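Local coordinates for protein flagellin (PDB 4CFI) that probably forms the subunit of the bacterial flagellar filament, the helical propeller used for swimming, and is a target of the host immune response, at residues V88-T93 and A249-A254; M96-I101 and Q217-L222; T136-V141 and F148-Q153. All blocks are in the same frame, centred on the assembly; numbering follows the deposited sequence. Where two conformers were deposited one is given.

Interaction 1: V88-T93 and A249-A254; sequences VSVDLT and ATLGAA
Leu-251 of the long helix 227-257 meets Val-90 and Leu-92 of the strand 87-92, and one turn further on Ala-254 meets Val-88 and Val-90. From CB, the leucine chain runs to CG, set anti to its own carbonyl carbon (chi1 -60°), and there it divides. Of its atoms CD2 makes the reach to the strand, while the side chain also packs on Leu-6, Ala-9 and Leu-13 of helix 2-31. That methyl lies 3.9 Å from CG1 of Val-90, and on its other partner, CD2 of Leu-92, it closes to 4.0 Å. One methyl is thus shared by two strand residues, whose side chains both cross the leucine at about a right angle. Ala-254 has just its CB to offer, and this too serves two valines: CG1 of Val-88 stands 3.9 Å from the CB of Ala-254, while CG2 of Val-90 stands 4.1 Å from the same CB. Val-90 therefore divides its branches, CG1 to the leucine and CG2 to the alanine. At the small alanine the CA atoms come nearest, Val-88 CA to Ala-254 CA 6.5 Å. The helix runs nearly antiparallel to the strand, at 164° between the short axes.

Leu-6 also touches Val-90, and strand 74-79 pairs with the strand 87-92. The contact packs the hairpin 74-79/87-92 onto helices 2-31 and 227-257, consistent with the D1 region of flagellins, which combines such helices with a beta hairpin. No hydrogen bond passes between the segments: they are joined by buried aliphatic methyls alone, a join that rests on dispersion and the exclusion of water and whose specificity lies in shape.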
loop_
_atom_site.group_PDB
_atom_site.type_symbol
_atom_site.label_atom_id
_atom_site.label_comp_id
_atom_site.label_asym_id
_atom_site.label_seq_id
_atom_site.Cartn_x
_atom_site.Cartn_y
_atom_site.Cartn_z
ATOM N N VAL A 88 -3.334 -31.457 11.313
ATOM C CA VAL A 88 -3.537 -30.027 11.117
ATOM C C VAL A 88 -2.196 -29.475 10.672
ATOM O O VAL A 88 -1.177 -29.691 11.334
ATOM C CB VAL A 88 -4.012 -29.342 12.423
ATOM C CG1 VAL A 88 -4.079 -27.839 12.237
ATOM C CG2 VAL A 88 -5.368 -29.894 12.856
ATOM N N SER A 89 -2.199 -28.800 9.528
ATOM C CA SER A 89 -1.009 -28.198 8.968
ATOM C C SER A 89 -1.045 -26.706 9.195
ATOM O O SER A 89 -2.101 -26.075 9.124
ATOM C CB SER A 89 -0.904 -28.485 7.471
ATOM O OG SER A 89 -0.725 -29.870 7.251
ATOM N N VAL A 90 0.134 -26.153 9.445
ATOM C CA VAL A 90 0.297 -24.737 9.703
ATOM C C VAL A 90 1.380 -24.187 8.769
ATOM O O VAL A 90 2.550 -24.576 8.855
ATOM C CB VAL A 90 0.691 -24.507 11.174
ATOM C CG1 VAL A 90 0.728 -23.019 11.497
ATOM C CG2 VAL A 90 -0.276 -25.233 12.103
ATOM N N ASP A 91 0.975 -23.286 7.879
ATOM C CA ASP A 91 1.878 -22.667 6.912
ATOM C C ASP A 91 2.601 -21.445 7.503
ATOM O O ASP A 91 2.034 -20.349 7.556
ATOM C CB ASP A 91 1.095 -22.262 5.654
ATOM C CG ASP A 91 1.980 -21.659 4.582
ATOM O OD1 ASP A 91 3.140 -21.317 4.888
ATOM O OD2 ASP A 91 1.511 -21.530 3.429
ATOM N N LEU A 92 3.856 -21.650 7.910
ATOM C CA LEU A 92 4.732 -20.591 8.428
ATOM C C LEU A 92 5.895 -20.324 7.466
ATOM O O LEU A 92 7.037 -20.066 7.881
ATOM C CB LEU A 92 5.282 -20.982 9.795
ATOM C CG LEU A 92 4.230 -21.164 10.889
ATOM C CD1 LEU A 92 4.892 -21.714 12.142
ATOM C CD2 LEU A 92 3.500 -19.859 11.171
ATOM N N THR A 93 5.595 -20.347 6.177
ATOM C CA THR A 93 6.615 -20.156 5.154
ATOM C C THR A 93 6.952 -18.686 4.852
ATOM O O THR A 93 8.011 -18.411 4.294
ATOM C CB THR A 93 6.203 -20.819 3.826
ATOM O OG1 THR A 93 4.990 -20.225 3.345
ATOM C CG2 THR A 93 5.985 -22.319 4.006
ATOM N N ALA A 249 -5.462 -15.083 11.132
ATOM C CA ALA A 249 -6.689 -15.830 10.841
ATOM C C ALA A 249 -6.383 -17.300 10.571
ATOM O O ALA A 249 -7.110 -18.181 11.044
ATOM C CB ALA A 249 -7.436 -15.222 9.662
ATOM N N THR A 250 -5.308 -17.579 9.836
ATOM C CA THR A 250 -4.959 -18.978 9.553
ATOM C C THR A 250 -4.478 -19.688 10.811
ATOM O O THR A 250 -4.820 -20.845 11.035
ATOM C CB THR A 250 -3.915 -19.141 8.432
ATOM O OG1 THR A 250 -2.665 -18.589 8.838
ATOM C CG2 THR A 250 -4.387 -18.485 7.155
ATOM N N LEU A 251 -3.705 -19.009 11.653
ATOM C CA LEU A 251 -3.312 -19.601 12.938
ATOM C C LEU A 251 -4.541 -19.922 13.774
ATOM O O LEU A 251 -4.622 -20.993 14.369
ATOM C CB LEU A 251 -2.397 -18.682 13.738
ATOM C CG LEU A 251 -1.072 -18.301 13.098
ATOM C CD1 LEU A 251 -0.372 -17.340 14.040
ATOM C CD2 LEU A 251 -0.187 -19.493 12.775
ATOM N N GLY A 252 -5.503 -19.005 13.806
ATOM C CA GLY A 252 -6.755 -19.213 14.539
ATOM C C GLY A 252 -7.563 -20.400 14.037
ATOM O O GLY A 252 -8.121 -21.179 14.827
ATOM N N ALA A 253 -7.625 -20.549 12.721
ATOM C CA ALA A 253 -8.358 -21.659 12.109
ATOM C C ALA A 253 -7.700 -22.988 12.489
ATOM O O ALA A 253 -8.388 -23.988 12.725
ATOM C CB ALA A 253 -8.394 -21.493 10.597
ATOM N N ALA A 254 -6.367 -22.995 12.553
ATOM C CA ALA A 254 -5.621 -24.187 12.985
ATOM C C ALA A 254 -5.876 -24.480 14.463
ATOM O O ALA A 254 -6.148 -25.616 14.838
ATOM C CB ALA A 254 -4.140 -24.011 12.715
#

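Interaction 2: M96-I101 and Q217-L222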
loop_
_atom_site.group_PDB
_atom_site.type_symbol
_atom_site.label_atom_id
_atom_site.label_comp_id
_atom_site.label_asym_id
_atom_site.label_seq_id
_atom_site.Cartn_x
_atom_site.Cartn_y
_atom_site.Cartn_z
ATOM N N MET A 96 8.092 -12.500 8.259
ATOM C CA MET A 96 7.567 -11.253 8.756
ATOM C C MET A 96 8.646 -10.184 8.899
ATOM O O MET A 96 8.397 -9.128 9.497
ATOM C CB MET A 96 6.902 -11.502 10.108
ATOM C CG MET A 96 5.660 -12.387 10.049
ATOM S SD MET A 96 4.300 -11.657 9.096
ATOM C CE MET A 96 4.435 -12.600 7.596
ATOM N N SER A 97 9.835 -10.414 8.348
ATOM C CA SER A 97 10.877 -9.396 8.402
ATOM C C SER A 97 10.449 -8.156 7.615
ATOM O O SER A 97 9.624 -8.226 6.701
ATOM C CB SER A 97 12.220 -9.953 7.905
ATOM O OG SER A 97 12.263 -10.087 6.500
ATOM N N ALA A 98 11.001 -7.004 7.980
ATOM C CA ALA A 98 10.591 -5.749 7.359
ATOM C C ALA A 98 10.776 -5.716 5.837
ATOM O O ALA A 98 10.022 -5.044 5.131
ATOM C CB ALA A 98 11.327 -4.591 7.999
ATOM N N ALA A 99 11.762 -6.446 5.325
ATOM C CA ALA A 99 12.029 -6.485 3.888
ATOM C C ALA A 99 10.997 -7.282 3.100
ATOM O O ALA A 99 10.976 -7.197 1.869
ATOM C CB ALA A 99 13.421 -7.046 3.640
ATOM N N LYS A 100 10.169 -8.060 3.808
ATOM C CA LYS A 100 9.274 -9.026 3.189
ATOM C C LYS A 100 7.794 -8.740 3.443
ATOM O O LYS A 100 6.945 -9.512 3.010
ATOM C CB LYS A 100 9.625 -10.446 3.670
ATOM C CG LYS A 100 11.030 -10.904 3.299
ATOM C CD LYS A 100 11.210 -11.066 1.798
ATOM C CE LYS A 100 12.016 -12.312 1.460
ATOM N NZ LYS A 100 11.740 -12.753 0.066
ATOM N N ILE A 101 7.479 -7.627 4.116
ATOM C CA ILE A 101 6.090 -7.221 4.344
ATOM C C ILE A 101 5.905 -5.770 3.929
ATOM O O ILE A 101 6.878 -5.026 3.811
ATOM C CB ILE A 101 5.627 -7.444 5.814
ATOM C CG1 ILE A 101 6.455 -6.620 6.823
ATOM C CG2 ILE A 101 5.689 -8.929 6.146
ATOM C CD1 ILE A 101 5.957 -6.687 8.262
ATOM N N GLN A 217 7.282 1.280 -0.955
ATOM C CA GLN A 217 8.368 0.418 -0.481
ATOM C C GLN A 217 7.857 -0.627 0.508
ATOM O O GLN A 217 6.806 -0.450 1.112
ATOM C CB GLN A 217 9.455 1.248 0.209
ATOM C CG GLN A 217 9.971 2.426 -0.606
ATOM C CD GLN A 217 9.210 3.720 -0.352
ATOM O OE1 GLN A 217 8.125 3.729 0.242
ATOM N NE2 GLN A 217 9.762 4.826 -0.837
ATOM N N THR A 218 8.629 -1.693 0.701
ATOM C CA THR A 218 8.407 -2.588 1.842
ATOM C C THR A 218 8.666 -1.825 3.144
ATOM O O THR A 218 9.262 -0.736 3.157
ATOM C CB THR A 218 9.308 -3.844 1.782
ATOM O OG1 THR A 218 10.683 -3.458 1.760
ATOM C CG2 THR A 218 8.967 -4.691 0.520
ATOM N N VAL A 219 8.222 -2.395 4.260
ATOM C CA VAL A 219 8.362 -1.727 5.566
ATOM C C VAL A 219 9.827 -1.327 5.806
ATOM O O VAL A 219 10.100 -0.245 6.313
ATOM C CB VAL A 219 7.789 -2.605 6.685
ATOM C CG1 VAL A 219 8.145 -2.025 8.048
ATOM C CG2 VAL A 219 6.276 -2.731 6.520
ATOM N N SER A 220 10.765 -2.178 5.393
ATOM C CA SER A 220 12.196 -1.918 5.564
ATOM C C SER A 220 12.659 -0.569 5.046
ATOM O O SER A 220 13.522 0.059 5.657
ATOM C CB SER A 220 13.014 -3.020 4.880
ATOM O OG SER A 220 12.746 -3.085 3.487
ATOM N N ASN A 221 12.092 -0.122 3.923
ATOM C CA ASN A 221 12.568 1.075 3.241
ATOM C C ASN A 221 11.601 2.256 3.311
ATOM O O ASN A 221 11.729 3.195 2.518
ATOM C CB ASN A 221 12.953 0.754 1.783
ATOM C CG ASN A 221 14.285 0.014 1.671
ATOM O OD1 ASN A 221 14.416 -0.932 0.901
ATOM N ND2 ASN A 221 15.288 0.456 2.419
ATOM N N LEU A 222 10.681 2.262 4.286
ATOM C CA LEU A 222 9.805 3.405 4.482
ATOM C C LEU A 222 10.542 4.600 5.055
ATOM O O LEU A 222 11.389 4.476 5.941
ATOM C CB LEU A 222 8.639 3.042 5.386
ATOM C CG LEU A 222 7.691 1.991 4.787
ATOM C CD1 LEU A 222 6.603 1.652 5.784
ATOM C CD2 LEU A 222 7.100 2.474 3.463
#
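Two backbone hydrogen bonds join Ala-98 and Ile-101 to the single turn of 3-10 helix at Val-219 and Ser-220. The straighter runs from N of Val-219 to O of Ile-101, 3.0 Å long with 171° at the hydrogen. The other goes from N of Ser-220 to O of Ala-98, also 3.0 Å, but its donor stands well above the carbonyl plane and its angle at the hydrogen is 148°. Thr-218 fits against the same two carbonyls, its CB 3.4 Å from O of Ile-101, and its CG2 rests against O of Ala-99.

Apolar contacts flank these bonds. CG1 of Ile-101, placed between its backbone N and carbonyl carbon (chi1 61°), meets CG2 of Val-219 at 3.9 Å, and CB of Ala-98 lies against CG1 of the same valine. The hydroxyls of Thr-218 and Ser-220 are hydrogen-bonded, OG1 to OG 2.7 Å, across the turn that Asn-221 N closes on Thr-218 O. Lys-100 N bonded to Ser-97 O rounds off the opposing turn.

The loop leading out toward strand 111-119 and the loop returning from helix 197-213 to helix 227-257 meet among three helices, which holds outgoing and incoming chain together: Ala-98 touches Ile-51 and Asn-55 of helix 37-60, Ile-101 touches Leu-16 and Val-219 touches Leu-20 of helix 2-31, and Val-219 also packs on Ala-240 of helix 227-257.

Interaction 3: T136-V141 and F148-Q153; sequences TQINVV and FTFTDQ
Val-140 and Phe-150 face each other as a non-hydrogen-bonded pair in the antiparallel beta hairpin 135-142/148-152, which lies within the D2 region of the flagellin. Their side chains lie side by side and point the same way, CG1 of the valine 4.0 Å from CE1 of the ring. The same CG1 also meets Phe-148, whose CD1 is 3.6 Å away and whose side chain crosses the valine at a slant. Ile-138 adds its CG2 to CD1 of Phe-150. Ile-138, Val-140 and Phe-150 line the face toward helix 160-167, where Phe-167 stacks on the ring of Phe-150 and Val-163 touches it; Asp-152 is on this face too, its OD1 bonded to Asn-154 N and Gln-156 N.

On the other face Val-141 and Thr-149, like Asn-139 and Thr-151, form hydrogen-bonded pairs with a backbone bond in each direction. Here Asn-139, Thr-149 and Thr-151 accompany the apolar Val-141. OG1 of Thr-149 rests 3.5 Å from CB of Val-141, while the amide of Asn-139 leans across Thr-151; its OD1 is bonded to Thr-114 OG1 of the adjoining strand 111-119, which helps to fix the amide's rotation. At the far end Gln-153 is bent at chi2 (-77°), and its OE1 accepts from N of Thr-136 at 2.9 Å, the donor standing above the plane of the Gln-153 carbonyl. ND2 of Asn-139 donates to OG1 of Thr-151 at 3.0 Å, the hydroxyl lying 8° from the amide plane.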
loop_
_atom_site.group_PDB
_atom_site.type_symbol
_atom_site.label_atom_id
_atom_site.label_comp_id
_atom_site.label_asym_id
_atom_site.label_seq_id
_atom_site.Cartn_x
_atom_site.Cartn_y
_atom_site.Cartn_z
ATOM N N THR A 136 -12.146 20.335 -14.401
ATOM C CA THR A 136 -11.125 21.169 -13.777
ATOM C C THR A 136 -10.233 20.410 -12.782
ATOM O O THR A 136 -9.170 20.919 -12.397
ATOM C CB THR A 136 -11.734 22.384 -13.071
ATOM O OG1 THR A 136 -12.657 21.909 -12.086
ATOM C CG2 THR A 136 -12.470 23.296 -14.088
ATOM N N GLN A 137 -10.635 19.208 -12.360
ATOM C CA GLN A 137 -9.785 18.330 -11.543
ATOM C C GLN A 137 -10.040 16.901 -11.952
ATOM O O GLN A 137 -11.153 16.568 -12.359
ATOM C CB GLN A 137 -10.087 18.457 -10.031
ATOM C CG GLN A 137 -10.058 19.881 -9.508
ATOM C CD GLN A 137 -10.385 20.012 -8.047
ATOM O OE1 GLN A 137 -10.685 19.046 -7.376
ATOM N NE2 GLN A 137 -10.349 21.239 -7.556
ATOM N N ILE A 138 -9.015 16.056 -11.802
ATOM C CA ILE A 138 -9.177 14.616 -11.946
ATOM C C ILE A 138 -8.629 13.946 -10.697
ATOM O O ILE A 138 -7.464 14.123 -10.340
ATOM C CB ILE A 138 -8.465 14.062 -13.198
ATOM C CG1 ILE A 138 -9.027 14.737 -14.455
ATOM C CG2 ILE A 138 -8.597 12.537 -13.252
ATOM C CD1 ILE A 138 -8.203 14.434 -15.705
ATOM N N ASN A 139 -9.472 13.158 -10.042
ATOM C CA ASN A 139 -9.077 12.312 -8.927
ATOM C C ASN A 139 -8.680 10.958 -9.468
ATOM O O ASN A 139 -9.432 10.354 -10.223
ATOM C CB ASN A 139 -10.235 12.152 -7.963
ATOM C CG ASN A 139 -10.796 13.496 -7.537
ATOM O OD1 ASN A 139 -10.110 14.309 -6.905
ATOM N ND2 ASN A 139 -12.043 13.742 -7.888
ATOM N N VAL A 140 -7.492 10.495 -9.086
ATOM C CA VAL A 140 -6.951 9.212 -9.535
ATOM C C VAL A 140 -7.088 8.209 -8.386
ATOM O O VAL A 140 -6.547 8.420 -7.298
ATOM C CB VAL A 140 -5.481 9.365 -9.957
ATOM C CG1 VAL A 140 -4.916 8.034 -10.469
ATOM C CG2 VAL A 140 -5.339 10.447 -11.016
ATOM N N VAL A 141 -7.828 7.140 -8.655
ATOM C CA VAL A 141 -8.248 6.191 -7.635
ATOM C C VAL A 141 -7.674 4.800 -7.969
ATOM O O VAL A 141 -7.731 4.351 -9.109
ATOM C CB VAL A 141 -9.802 6.148 -7.567
ATOM C CG1 VAL A 141 -10.269 5.188 -6.496
ATOM C CG2 VAL A 141 -10.378 7.540 -7.302
ATOM N N PHE A 148 -5.776 2.213 -12.292
ATOM C CA PHE A 148 -6.508 3.409 -11.902
ATOM C C PHE A 148 -7.917 3.492 -12.466
ATOM O O PHE A 148 -8.174 3.027 -13.579
ATOM C CB PHE A 148 -5.745 4.673 -12.395
ATOM C CG PHE A 148 -4.255 4.605 -12.208
ATOM C CD1 PHE A 148 -3.715 4.644 -10.939
ATOM C CD2 PHE A 148 -3.387 4.451 -13.292
ATOM C CE1 PHE A 148 -2.343 4.528 -10.761
ATOM C CE2 PHE A 148 -2.020 4.343 -13.119
ATOM C CZ PHE A 148 -1.495 4.395 -11.849
ATOM N N THR A 149 -8.781 4.156 -11.711
ATOM C CA THR A 149 -10.022 4.721 -12.231
ATOM C C THR A 149 -9.989 6.238 -11.932
ATOM O O THR A 149 -9.133 6.712 -11.183
ATOM C CB THR A 149 -11.264 4.062 -11.606
ATOM O OG1 THR A 149 -11.231 4.225 -10.179
ATOM C CG2 THR A 149 -11.367 2.585 -11.978
ATOM N N PHE A 150 -10.934 6.978 -12.520
ATOM C CA PHE A 150 -10.840 8.436 -12.565
ATOM C C PHE A 150 -12.179 9.109 -12.382
ATOM O O PHE A 150 -13.162 8.738 -13.039
ATOM C CB PHE A 150 -10.285 8.878 -13.911
ATOM C CG PHE A 150 -8.962 8.253 -14.244
ATOM C CD1 PHE A 150 -7.790 8.806 -13.772
ATOM C CD2 PHE A 150 -8.872 7.107 -15.026
ATOM C CE1 PHE A 150 -6.576 8.229 -14.076
ATOM C CE2 PHE A 150 -7.638 6.530 -15.334
ATOM C CZ PHE A 150 -6.490 7.113 -14.882
ATOM N N THR A 151 -12.214 10.141 -11.531
ATOM C CA THR A 151 -13.400 10.973 -11.384
ATOM C C THR A 151 -13.004 12.448 -11.565
ATOM O O THR A 151 -11.841 12.822 -11.451
ATOM C CB THR A 151 -14.123 10.773 -10.038
ATOM O OG1 THR A 151 -13.275 11.255 -9.001
ATOM C CG2 THR A 151 -14.521 9.309 -9.824
ATOM N N ASP A 152 -14.020 13.273 -11.827
ATOM C CA ASP A 152 -13.838 14.708 -12.011
ATOM C C ASP A 152 -14.014 15.469 -10.681
ATOM O O ASP A 152 -14.133 14.874 -9.592
ATOM C CB ASP A 152 -14.774 15.245 -13.117
ATOM C CG ASP A 152 -16.251 15.205 -12.766
ATOM O OD1 ASP A 152 -16.636 15.096 -11.579
ATOM O OD2 ASP A 152 -17.045 15.294 -13.744
ATOM N N GLN A 153 -14.000 16.799 -10.776
ATOM C CA GLN A 153 -14.047 17.659 -9.604
ATOM C C GLN A 153 -15.329 17.483 -8.814
ATOM O O GLN A 153 -15.373 17.876 -7.640
ATOM C CB GLN A 153 -13.880 19.141 -9.998
ATOM C CG GLN A 153 -15.009 19.732 -10.805
ATOM C CD GLN A 153 -15.020 19.354 -12.267
ATOM O OE1 GLN A 153 -14.055 18.820 -12.810
ATOM N NE2 GLN A 153 -16.077 19.711 -12.944
#

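Overall arrangement
Interaction 1 is the fully buried one, whereas interactions 2 and 3 are partly buried. Interactions 1 and 2 share the helical part of the molecule: their segments adjoin in sequence, their centres are 22 Å apart, helix 227-257 is a partner in interaction 1 and touches interaction 2, and helix 2-31 packs against both. Interaction 3 lies across the chain's centre from them, its centre 41 Å from that of interaction 1, in a separate sheet backed by helix 160-167. Along the chain the three are nested, 3 inside 2 inside 1. Chemistry follows place: methyls alone in the helix-strand join, backbone bonds with flanking apolar contacts where two loops meet, and in the hairpin a mainly apolar face, with one buried aspartate, opposite a largely polar one.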